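Local coordinates for protein agmatine ureohydrolase (Thermoplasma volcanium GSS1, PDB 3PZL) that probably hydrolyses agmatine to putrescine and urea, as an arginase-family enzyme that binds two manganese ions per subunit, at residues 214-228 with 256-270. Sequence-based numbering, arbitrary orientation.
Sequences IEEVDRKSRRVYISV and RLIERLSYKAVGFDI
Ile226 packs under Leu257 and Leu261 of the helix and beside Ala265 of the neighbouring strand, its CG2 lying 4.0 Å from Leu257 CD2, and so illustrates how a parallel beta-alpha-beta unit is sealed: helix 256-261 runs nearly antiparallel to strand 223-228 (158°). Ile214, on the neighbouring helix, is a knob among Arg256, Leu257, Arg260 and Leu261. Val224 O takes Val266 N where the second strand turns a corner, and beyond it Ile226 N bonds Gly267 O at 3.1 Å. On the other face of the sheet, the Tyr225 ring lies with one face against Gly267 O, and its hydroxyl donates to Asp269 OD2 (2.8 Å) from above the carboxylate plane, ring and carboxylate being 74° apart. Asp269 OD1 accepts from Ser227 OG through its syn lone pair at 2.6 Å; with CG between backbone N and carbonyl carbon (chi1 73°), the carboxylate is brought back toward strand 223-228. A phenylalanine in place of Tyr225 would probably leave Asp269 OD2 with Thr127 but without its tyrosine hydroxyl, and the carboxylate less firmly oriented.

The more exposed side, by contrast, is polar, with several of its salt-bridge contacts long or weak. Arg260, bent at chi2 and chi3, lays one guanidinium face on Ile214 CG2 and meets Glu215 OE1 with NH2 at 3.2 Å, tilted out of the carboxylate plane; its bond to Asp218 is weak. Asp218 OD1 gives its syn lone pair to Tyr263 OH (2.7 Å), while the extended Lys264 delivers NZ to Asp218 O (2.8 Å), near the end of helix 214-220.

Strand 138-143 flanks strand 223-229 on its other edge, helix 281-303 packs beside helix 251-261 through Phe293, and Ser227 also bonds the manganese ligand His124, linking this central pair of strands to the metal site.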
ATOM      1  N   ILE B 214      26.042 -21.272 -18.723  1.00 58.06           N
ATOM      2  CA  ILE B 214      27.216 -20.451 -18.359  1.00 58.76           C
ATOM      3  C   ILE B 214      28.526 -20.966 -19.011  1.00 60.00           C
ATOM      4  O   ILE B 214      29.301 -20.166 -19.562  1.00 59.47           O
ATOM      5  CB  ILE B 214      27.391 -20.388 -16.847  1.00 57.83           C
ATOM      6  CG1 ILE B 214      26.155 -19.741 -16.214  1.00 58.45           C
ATOM      7  CG2 ILE B 214      28.627 -19.615 -16.501  1.00 57.46           C
ATOM      8  CD1 ILE B 214      26.185 -19.694 -14.706  1.00 57.44           C
ATOM      9  N   GLU B 215      28.747 -22.291 -18.938  1.00 60.92           N
ATOM     10  CA  GLU B 215      29.896 -22.959 -19.572  1.00 62.40           C
ATOM     11  C   GLU B 215      29.988 -22.653 -21.068  1.00 62.26           C
ATOM     12  O   GLU B 215      31.056 -22.282 -21.554  1.00 62.24           O
ATOM     13  CB  GLU B 215      29.874 -24.496 -19.383  1.00 63.48           C
ATOM     14  CG  GLU B 215      29.583 -25.035 -17.964  1.00 67.71           C
ATOM     15  CD  GLU B 215      30.593 -24.572 -16.887  1.00 73.42           C
ATOM     16  OE1 GLU B 215      31.458 -23.695 -17.187  1.00 73.99           O
ATOM     17  OE2 GLU B 215      30.504 -25.080 -15.728  1.00 73.74           O
ATOM     18  N   GLU B 216      28.881 -22.816 -21.788  1.00 61.78           N
ATOM     19  CA  GLU B 216      28.866 -22.559 -23.225  1.00 62.65           C
ATOM     20  C   GLU B 216      29.404 -21.151 -23.536  1.00 62.52           C
ATOM     21  O   GLU B 216      30.409 -21.021 -24.248  1.00 63.45           O
ATOM     22  CB  GLU B 216      27.470 -22.768 -23.850  1.00 62.82           C
ATOM     23  CG  GLU B 216      26.875 -24.170 -23.724  1.00 63.95           C
ATOM     24  CD  GLU B 216      25.399 -24.223 -24.142  1.00 68.20           C
ATOM     25  OE1 GLU B 216      24.795 -23.151 -24.411  1.00 68.71           O
ATOM     26  OE2 GLU B 216      24.824 -25.343 -24.181  1.00 70.69           O
ATOM     27  N   VAL B 217      28.774 -20.121 -22.962  1.00 61.59           N
ATOM     28  CA  VAL B 217      29.180 -18.711 -23.144  1.00 60.80           C
ATOM     29  C   VAL B 217      30.653 -18.452 -22.787  1.00 60.54           C
ATOM     30  O   VAL B 217      31.397 -17.889 -23.569  1.00 60.25           O
ATOM     31  CB  VAL B 217      28.293 -17.749 -22.305  1.00 60.18           C
ATOM     32  CG1 VAL B 217      28.736 -16.334 -22.472  1.00 58.26           C
ATOM     33  CG2 VAL B 217      26.832 -17.880 -22.719  1.00 60.90           C
ATOM     34  N   ASP B 218      31.069 -18.859 -21.599  1.00 60.31           N
ATOM     35  CA  ASP B 218      32.461 -18.709 -21.212  1.00 60.96           C
ATOM     36  C   ASP B 218      33.473 -19.258 -22.241  1.00 62.72           C
ATOM     37  O   ASP B 218      34.490 -18.628 -22.518  1.00 62.72           O
ATOM     38  CB  ASP B 218      32.713 -19.341 -19.855  1.00 59.92           C
ATOM     39  CG  ASP B 218      33.880 -18.698 -19.133  1.00 59.88           C
ATOM     40  OD1 ASP B 218      34.461 -17.734 -19.667  1.00 59.65           O
ATOM     41  OD2 ASP B 218      34.219 -19.140 -18.023  1.00 59.77           O
ATOM     42  N   ARG B 219      33.191 -20.425 -22.812  1.00 64.11           N
ATOM     43  CA  ARG B 219      34.085 -21.011 -23.804  1.00 65.70           C
ATOM     44  C   ARG B 219      34.087 -20.261 -25.126  1.00 66.56           C
ATOM     45  O   ARG B 219      35.145 -20.020 -25.696  1.00 67.53           O
ATOM     46  CB  ARG B 219      33.743 -22.481 -24.029  1.00 66.17           C
ATOM     47  CG  ARG B 219      34.247 -23.371 -22.910  1.00 66.28           C
ATOM     48  CD  ARG B 219      33.519 -24.696 -22.903  1.00 67.78           C
ATOM     49  NE  ARG B 219      34.067 -25.652 -21.921  1.00 71.67           N
ATOM     50  CZ  ARG B 219      33.807 -25.634 -20.605  1.00 70.64           C
ATOM     51  NH1 ARG B 219      33.019 -24.674 -20.099  1.00 69.46           N
ATOM     52  NH2 ARG B 219      34.338 -26.564 -19.794  1.00 65.64           N
ATOM     53  N   LYS B 220      32.900 -19.884 -25.592  1.00 66.89           N
ATOM     54  CA  LYS B 220      32.733 -19.218 -26.882  1.00 67.64           C
ATOM     55  C   LYS B 220      33.322 -17.808 -26.960  1.00 67.24           C
ATOM     56  O   LYS B 220      34.018 -17.480 -27.903  1.00 68.22           O
ATOM     57  CB  LYS B 220      31.248 -19.180 -27.267  1.00 67.45           C
ATOM     58  CG  LYS B 220      31.026 -18.635 -28.656  1.00 70.12           C
ATOM     59  CD  LYS B 220      29.662 -18.997 -29.200  1.00 73.65           C
ATOM     60  CE  LYS B 220      29.621 -18.743 -30.745  1.00 76.31           C
ATOM     61  NZ  LYS B 220      28.167 -18.641 -31.160  1.00 79.80           N
ATOM     62  N   SER B 221      33.031 -16.987 -25.961  1.00 66.66           N
ATOM     63  CA  SER B 221      33.305 -15.551 -25.986  1.00 66.02           C
ATOM     64  C   SER B 221      34.577 -15.165 -25.251  1.00 65.28           C
ATOM     65  O   SER B 221      34.897 -15.705 -24.195  1.00 65.03           O
ATOM     66  CB  SER B 221      32.150 -14.840 -25.310  1.00 65.84           C
ATOM     67  OG  SER B 221      30.901 -15.426 -25.676  1.00 67.65           O
ATOM     68  N   ARG B 222      35.292 -14.198 -25.790  1.00 64.60           N
ATOM     69  CA  ARG B 222      36.495 -13.730 -25.130  1.00 63.87           C
ATOM     70  C   ARG B 222      36.143 -12.641 -24.140  1.00 63.28           C
ATOM     71  O   ARG B 222      36.682 -12.580 -23.050  1.00 63.56           O
ATOM     72  CB  ARG B 222      37.500 -13.217 -26.155  1.00 64.32           C
ATOM     73  CG  ARG B 222      37.882 -14.259 -27.191  1.00 63.97           C
ATOM     74  CD  ARG B 222      38.870 -13.706 -28.166  1.00 63.09           C
ATOM     75  NE  ARG B 222      39.192 -14.680 -29.203  1.00 62.92           N
ATOM     76  CZ  ARG B 222      40.415 -14.873 -29.682  1.00 61.88           C
ATOM     77  NH1 ARG B 222      41.439 -14.184 -29.192  1.00 59.65           N
ATOM     78  NH2 ARG B 222      40.618 -15.789 -30.612  1.00 62.94           N
ATOM     79  N   ARG B 223      35.238 -11.766 -24.534  1.00 63.00           N
ATOM     80  CA  ARG B 223      34.718 -10.749 -23.637  1.00 62.25           C
ATOM     81  C   ARG B 223      33.183 -10.721 -23.677  1.00 61.22           C
ATOM     82  O   ARG B 223      32.565 -11.219 -24.637  1.00 61.63           O
ATOM     83  CB  ARG B 223      35.324  -9.388 -23.991  1.00 62.94           C
ATOM     84  CG  ARG B 223      36.787  -9.266 -23.569  1.00 63.30           C
ATOM     85  CD  ARG B 223      37.503  -8.338 -24.490  1.00 65.24           C
ATOM     86  NE  ARG B 223      37.454  -6.939 -24.080  1.00 65.38           N
ATOM     87  CZ  ARG B 223      37.475  -5.914 -24.933  1.00 66.22           C
ATOM     88  NH1 ARG B 223      37.512  -6.140 -26.247  1.00 65.37           N
ATOM     89  NH2 ARG B 223      37.438  -4.656 -24.478  1.00 66.12           N
ATOM     90  N   VAL B 224      32.559 -10.170 -22.638  1.00 59.22           N
ATOM     91  CA  VAL B 224      31.114  -9.971 -22.699  1.00 57.31           C
ATOM     92  C   VAL B 224      30.612  -8.628 -22.185  1.00 56.70           C
ATOM     93  O   VAL B 224      31.331  -7.853 -21.528  1.00 55.96           O
ATOM     94  CB  VAL B 224      30.342 -11.100 -22.035  1.00 56.72           C
ATOM     95  CG1 VAL B 224      30.644 -12.420 -22.724  1.00 57.52           C
ATOM     96  CG2 VAL B 224      30.638 -11.179 -20.534  1.00 55.11           C
ATOM     97  N   TYR B 225      29.365  -8.349 -22.539  1.00 56.15           N
ATOM     98  CA  TYR B 225      28.596  -7.296 -21.918  1.00 54.72           C
ATOM     99  C   TYR B 225      27.381  -8.012 -21.339  1.00 53.65           C
ATOM    100  O   TYR B 225      26.773  -8.864 -22.014  1.00 53.43           O
ATOM    101  CB  TYR B 225      28.207  -6.212 -22.943  1.00 55.23           C
ATOM    102  CG  TYR B 225      27.377  -5.100 -22.339  1.00 54.71           C
ATOM    103  CD1 TYR B 225      26.001  -5.245 -22.191  1.00 54.14           C
ATOM    104  CD2 TYR B 225      27.971  -3.908 -21.907  1.00 54.84           C
ATOM    105  CE1 TYR B 225      25.231  -4.238 -21.621  1.00 57.93           C
ATOM    106  CE2 TYR B 225      27.207  -2.884 -21.333  1.00 54.72           C
ATOM    107  CZ  TYR B 225      25.836  -3.053 -21.195  1.00 56.18           C
ATOM    108  OH  TYR B 225      25.029  -2.089 -20.631  1.00 55.75           O
ATOM    109  N   ILE B 226      27.044  -7.686 -20.090  1.00 52.31           N
ATOM    110  CA  ILE B 226      25.942  -8.353 -19.403  1.00 50.91           C
ATOM    111  C   ILE B 226      24.791  -7.401 -19.189  1.00 50.89           C
ATOM    112  O   ILE B 226      24.929  -6.381 -18.523  1.00 51.02           O
ATOM    113  CB  ILE B 226      26.345  -8.929 -18.041  1.00 50.08           C
ATOM    114  CG1 ILE B 226      27.662  -9.690 -18.149  1.00 48.75           C
ATOM    115  CG2 ILE B 226      25.226  -9.825 -17.519  1.00 47.86           C
ATOM    116  CD1 ILE B 226      28.152 -10.271 -16.865  1.00 46.71           C
ATOM    117  N   SER B 227      23.648  -7.751 -19.753  1.00 50.93           N
ATOM    118  CA  SER B 227      22.443  -6.950 -19.586  1.00 50.69           C
ATOM    119  C   SER B 227      21.341  -7.737 -18.852  1.00 50.23           C
ATOM    120  O   SER B 227      20.860  -8.775 -19.355  1.00 50.50           O
ATOM    121  CB  SER B 227      21.942  -6.489 -20.930  1.00 50.38           C
ATOM    122  OG  SER B 227      20.969  -5.511 -20.709  1.00 52.57           O
ATOM    123  N   VAL B 228      20.964  -7.259 -17.662  1.00 48.87           N
ATOM    124  CA  VAL B 228      19.989  -7.958 -16.842  1.00 47.75           C
ATOM    125  C   VAL B 228      18.613  -7.266 -16.833  1.00 48.70           C
ATOM    126  O   VAL B 228      18.423  -6.203 -16.206  1.00 48.56           O
ATOM    127  CB  VAL B 228      20.479  -8.123 -15.437  1.00 46.62           C
ATOM    128  CG1 VAL B 228      19.571  -9.015 -14.702  1.00 46.22           C
ATOM    129  CG2 VAL B 228      21.821  -8.717 -15.424  1.00 45.56           C
ATOM    130  N   ARG B 256      24.932 -16.429 -10.027  1.00 46.64           N
ATOM    131  CA  ARG B 256      25.921 -17.362 -10.530  1.00 46.41           C
ATOM    132  C   ARG B 256      26.362 -16.940 -11.915  1.00 45.76           C
ATOM    133  O   ARG B 256      27.527 -17.007 -12.245  1.00 47.05           O
ATOM    134  CB  ARG B 256      25.350 -18.790 -10.505  1.00 46.41           C
ATOM    135  CG  ARG B 256      26.293 -19.871 -10.973  1.00 47.77           C
ATOM    136  CD  ARG B 256      27.460 -20.093 -10.034  1.00 51.67           C
ATOM    137  NE  ARG B 256      28.385 -21.070 -10.592  1.00 57.96           N
ATOM    138  CZ  ARG B 256      29.528 -21.441 -10.029  1.00 59.31           C
ATOM    139  NH1 ARG B 256      29.915 -20.888  -8.894  1.00 58.94           N
ATOM    140  NH2 ARG B 256      30.304 -22.335 -10.634  1.00 61.58           N
ATOM    141  N   LEU B 257      25.430 -16.482 -12.723  1.00 45.56           N
ATOM    142  CA  LEU B 257      25.770 -15.973 -14.050  1.00 46.30           C
ATOM    143  C   LEU B 257      26.784 -14.832 -13.992  1.00 46.82           C
ATOM    144  O   LEU B 257      27.684 -14.749 -14.814  1.00 47.89           O
ATOM    145  CB  LEU B 257      24.521 -15.534 -14.843  1.00 45.66           C
ATOM    146  CG  LEU B 257      24.818 -15.153 -16.319  1.00 45.37           C
ATOM    147  CD1 LEU B 257      23.739 -15.466 -17.272  1.00 44.41           C
ATOM    148  CD2 LEU B 257      25.139 -13.718 -16.441  1.00 46.62           C
ATOM    149  N   ILE B 258      26.643 -13.975 -12.999  1.00 47.08           N
ATOM    150  CA  ILE B 258      27.470 -12.805 -12.868  1.00 47.26           C
ATOM    151  C   ILE B 258      28.803 -13.164 -12.251  1.00 48.16           C
ATOM    152  O   ILE B 258      29.854 -12.819 -12.790  1.00 48.74           O
ATOM    153  CB  ILE B 258      26.742 -11.725 -12.047  1.00 47.22           C
ATOM    154  CG1 ILE B 258      25.442 -11.308 -12.774  1.00 45.93           C
ATOM    155  CG2 ILE B 258      27.643 -10.532 -11.811  1.00 45.69           C
ATOM    156  CD1 ILE B 258      24.513 -10.462 -11.983  1.00 42.98           C
ATOM    157  N   GLU B 259      28.754 -13.837 -11.107  1.00 48.46           N
ATOM    158  CA  GLU B 259      29.936 -14.424 -10.444  1.00 49.14           C
ATOM    159  C   GLU B 259      30.929 -14.942 -11.524  1.00 49.34           C
ATOM    160  O   GLU B 259      32.077 -14.514 -11.598  1.00 48.88           O
ATOM    161  CB  GLU B 259      29.429 -15.616  -9.628  1.00 49.36           C
ATOM    162  CG  GLU B 259      30.089 -15.908  -8.348  1.00 51.62           C
ATOM    163  CD  GLU B 259      29.592 -17.219  -7.717  1.00 55.64           C
ATOM    164  OE1 GLU B 259      29.259 -18.186  -8.433  1.00 57.19           O
ATOM    165  OE2 GLU B 259      29.531 -17.293  -6.476  1.00 59.45           O
ATOM    166  N   ARG B 260      30.427 -15.836 -12.377  1.00 49.57           N
ATOM    167  CA  ARG B 260      31.214 -16.583 -13.332  1.00 50.15           C
ATOM    168  C   ARG B 260      31.683 -15.795 -14.566  1.00 49.52           C
ATOM    169  O   ARG B 260      32.634 -16.190 -15.209  1.00 49.65           O
ATOM    170  CB  ARG B 260      30.384 -17.777 -13.786  1.00 51.08           C
ATOM    171  CG  ARG B 260      30.248 -18.896 -12.763  1.00 52.51           C
ATOM    172  CD  ARG B 260      31.556 -19.670 -12.555  1.00 57.35           C
ATOM    173  NE  ARG B 260      32.269 -19.986 -13.800  1.00 61.02           N
ATOM    174  CZ  ARG B 260      31.829 -20.827 -14.748  1.00 64.55           C
ATOM    175  NH1 ARG B 260      30.650 -21.447 -14.640  1.00 63.40           N
ATOM    176  NH2 ARG B 260      32.561 -21.029 -15.837  1.00 64.77           N
ATOM    177  N   LEU B 261      31.027 -14.688 -14.873  1.00 49.07           N
ATOM    178  CA  LEU B 261      31.280 -13.964 -16.103  1.00 49.79           C
ATOM    179  C   LEU B 261      31.811 -12.527 -15.972  1.00 49.96           C
ATOM    180  O   LEU B 261      32.087 -11.880 -16.979  1.00 50.25           O
ATOM    181  CB  LEU B 261      30.008 -13.959 -16.951  1.00 49.05           C
ATOM    182  CG  LEU B 261      29.868 -14.982 -18.065  1.00 50.69           C
ATOM    183  CD1 LEU B 261      30.657 -16.259 -17.828  1.00 52.76           C
ATOM    184  CD2 LEU B 261      28.420 -15.311 -18.262  1.00 51.51           C
ATOM    185  N   SER B 262      31.944 -12.023 -14.752  1.00 50.23           N
ATOM    186  CA  SER B 262      32.231 -10.593 -14.554  1.00 50.75           C
ATOM    187  C   SER B 262      33.695 -10.285 -14.866  1.00 51.54           C
ATOM    188  O   SER B 262      34.033  -9.149 -15.162  1.00 52.32           O
ATOM    189  CB  SER B 262      31.907 -10.161 -13.141  1.00 48.86           C
ATOM    190  OG  SER B 262      32.645 -10.969 -12.262  1.00 51.45           O
ATOM    191  N   TYR B 263      34.549 -11.298 -14.806  1.00 51.78           N
ATOM    192  CA  TYR B 263      35.948 -11.136 -15.172  1.00 52.46           C
ATOM    193  C   TYR B 263      36.195 -10.854 -16.670  1.00 53.19           C
ATOM    194  O   TYR B 263      37.233 -10.351 -17.039  1.00 53.83           O
ATOM    195  CB  TYR B 263      36.744 -12.367 -14.717  1.00 52.61           C
ATOM    196  CG  TYR B 263      36.677 -13.563 -15.641  1.00 52.08           C
ATOM    197  CD1 TYR B 263      35.552 -14.387 -15.670  1.00 51.52           C
ATOM    198  CD2 TYR B 263      37.766 -13.897 -16.461  1.00 52.86           C
ATOM    199  CE1 TYR B 263      35.492 -15.492 -16.506  1.00 51.34           C
ATOM    200  CE2 TYR B 263      37.731 -15.010 -17.308  1.00 51.46           C
ATOM    201  CZ  TYR B 263      36.590 -15.800 -17.327  1.00 52.74           C
ATOM    202  OH  TYR B 263      36.539 -16.892 -18.160  1.00 52.69           O
ATOM    203  N   LYS B 264      35.239 -11.189 -17.518  1.00 53.74           N
ATOM    204  CA  LYS B 264      35.327 -10.932 -18.950  1.00 54.97           C
ATOM    205  C   LYS B 264      34.459  -9.752 -19.344  1.00 54.92           C
ATOM    206  O   LYS B 264      34.390  -9.414 -20.530  1.00 55.59           O
ATOM    207  CB  LYS B 264      34.807 -12.124 -19.759  1.00 54.95           C
ATOM    208  CG  LYS B 264      35.553 -13.364 -19.582  1.00 56.52           C
ATOM    209  CD  LYS B 264      35.003 -14.443 -20.481  1.00 58.20           C
ATOM    210  CE  LYS B 264      36.090 -15.397 -20.817  1.00 58.26           C
ATOM    211  NZ  LYS B 264      35.623 -16.105 -21.986  1.00 60.89           N
ATOM    212  N   ALA B 265      33.766  -9.164 -18.369  1.00 54.38           N
ATOM    213  CA  ALA B 265      32.704  -8.207 -18.667  1.00 54.44           C
ATOM    214  C   ALA B 265      33.276  -6.828 -18.889  1.00 54.56           C
ATOM    215  O   ALA B 265      34.047  -6.346 -18.070  1.00 54.83           O
ATOM    216  CB  ALA B 265      31.667  -8.192 -17.565  1.00 53.32           C
ATOM    217  N   VAL B 266      32.906  -6.213 -20.009  1.00 55.02           N
ATOM    218  CA  VAL B 266      33.344  -4.848 -20.320  1.00 55.61           C
ATOM    219  C   VAL B 266      32.346  -3.815 -19.839  1.00 54.97           C
ATOM    220  O   VAL B 266      32.682  -2.648 -19.687  1.00 55.74           O
ATOM    221  CB  VAL B 266      33.619  -4.625 -21.826  1.00 56.36           C
ATOM    222  CG1 VAL B 266      34.788  -5.533 -22.301  1.00 56.79           C
ATOM    223  CG2 VAL B 266      32.344  -4.821 -22.658  1.00 55.27           C
ATOM    224  N   GLY B 267      31.124  -4.266 -19.597  1.00 54.26           N
ATOM    225  CA  GLY B 267      30.052  -3.392 -19.139  1.00 53.33           C
ATOM    226  C   GLY B 267      28.899  -4.177 -18.554  1.00 51.87           C
ATOM    227  O   GLY B 267      28.749  -5.359 -18.836  1.00 52.23           O
ATOM    228  N   PHE B 268      28.072  -3.505 -17.767  1.00 50.50           N
ATOM    229  CA  PHE B 268      26.981  -4.139 -17.069  1.00 49.45           C
ATOM    230  C   PHE B 268      25.770  -3.212 -16.932  1.00 49.04           C
ATOM    231  O   PHE B 268      25.918  -1.998 -16.824  1.00 49.20           O
ATOM    232  CB  PHE B 268      27.495  -4.552 -15.694  1.00 49.04           C
ATOM    233  CG  PHE B 268      26.520  -5.360 -14.882  1.00 47.90           C
ATOM    234  CD1 PHE B 268      25.737  -6.317 -15.477  1.00 46.54           C
ATOM    235  CD2 PHE B 268      26.435  -5.193 -13.493  1.00 48.32           C
ATOM    236  CE1 PHE B 268      24.845  -7.086 -14.723  1.00 47.50           C
ATOM    237  CE2 PHE B 268      25.542  -5.961 -12.720  1.00 48.16           C
ATOM    238  CZ  PHE B 268      24.745  -6.915 -13.339  1.00 46.30           C
ATOM    239  N   ASP B 269      24.570  -3.780 -16.917  1.00 48.56           N
ATOM    240  CA  ASP B 269      23.377  -2.997 -16.619  1.00 48.46           C
ATOM    241  C   ASP B 269      22.240  -3.763 -15.962  1.00 47.97           C
ATOM    242  O   ASP B 269      22.208  -5.000 -16.012  1.00 48.55           O
ATOM    243  CB  ASP B 269      22.887  -2.217 -17.830  1.00 49.20           C
ATOM    244  CG  ASP B 269      22.234  -3.080 -18.885  1.00 50.69           C
ATOM    245  OD1 ASP B 269      21.583  -4.086 -18.577  1.00 50.56           O
ATOM    246  OD2 ASP B 269      22.367  -2.714 -20.061  1.00 53.38           O
ATOM    247  N   ILE B 270      21.337  -3.018 -15.317  1.00 46.94           N
ATOM    248  CA  ILE B 270      20.179  -3.579 -14.602  1.00 45.92           C
ATOM    249  C   ILE B 270      18.969  -2.729 -14.953  1.00 45.56           C
ATOM    250  O   ILE B 270      19.040  -1.516 -14.846  1.00 45.92           O
ATOM    251  CB  ILE B 270      20.393  -3.617 -13.053  1.00 45.54           C
ATOM    252  CG1 ILE B 270      21.737  -4.280 -12.707  1.00 45.83           C
ATOM    253  CG2 ILE B 270      19.234  -4.339 -12.339  1.00 42.35           C
ATOM    254  CD1 ILE B 270      22.233  -4.052 -11.293  1.00 44.83           C
TER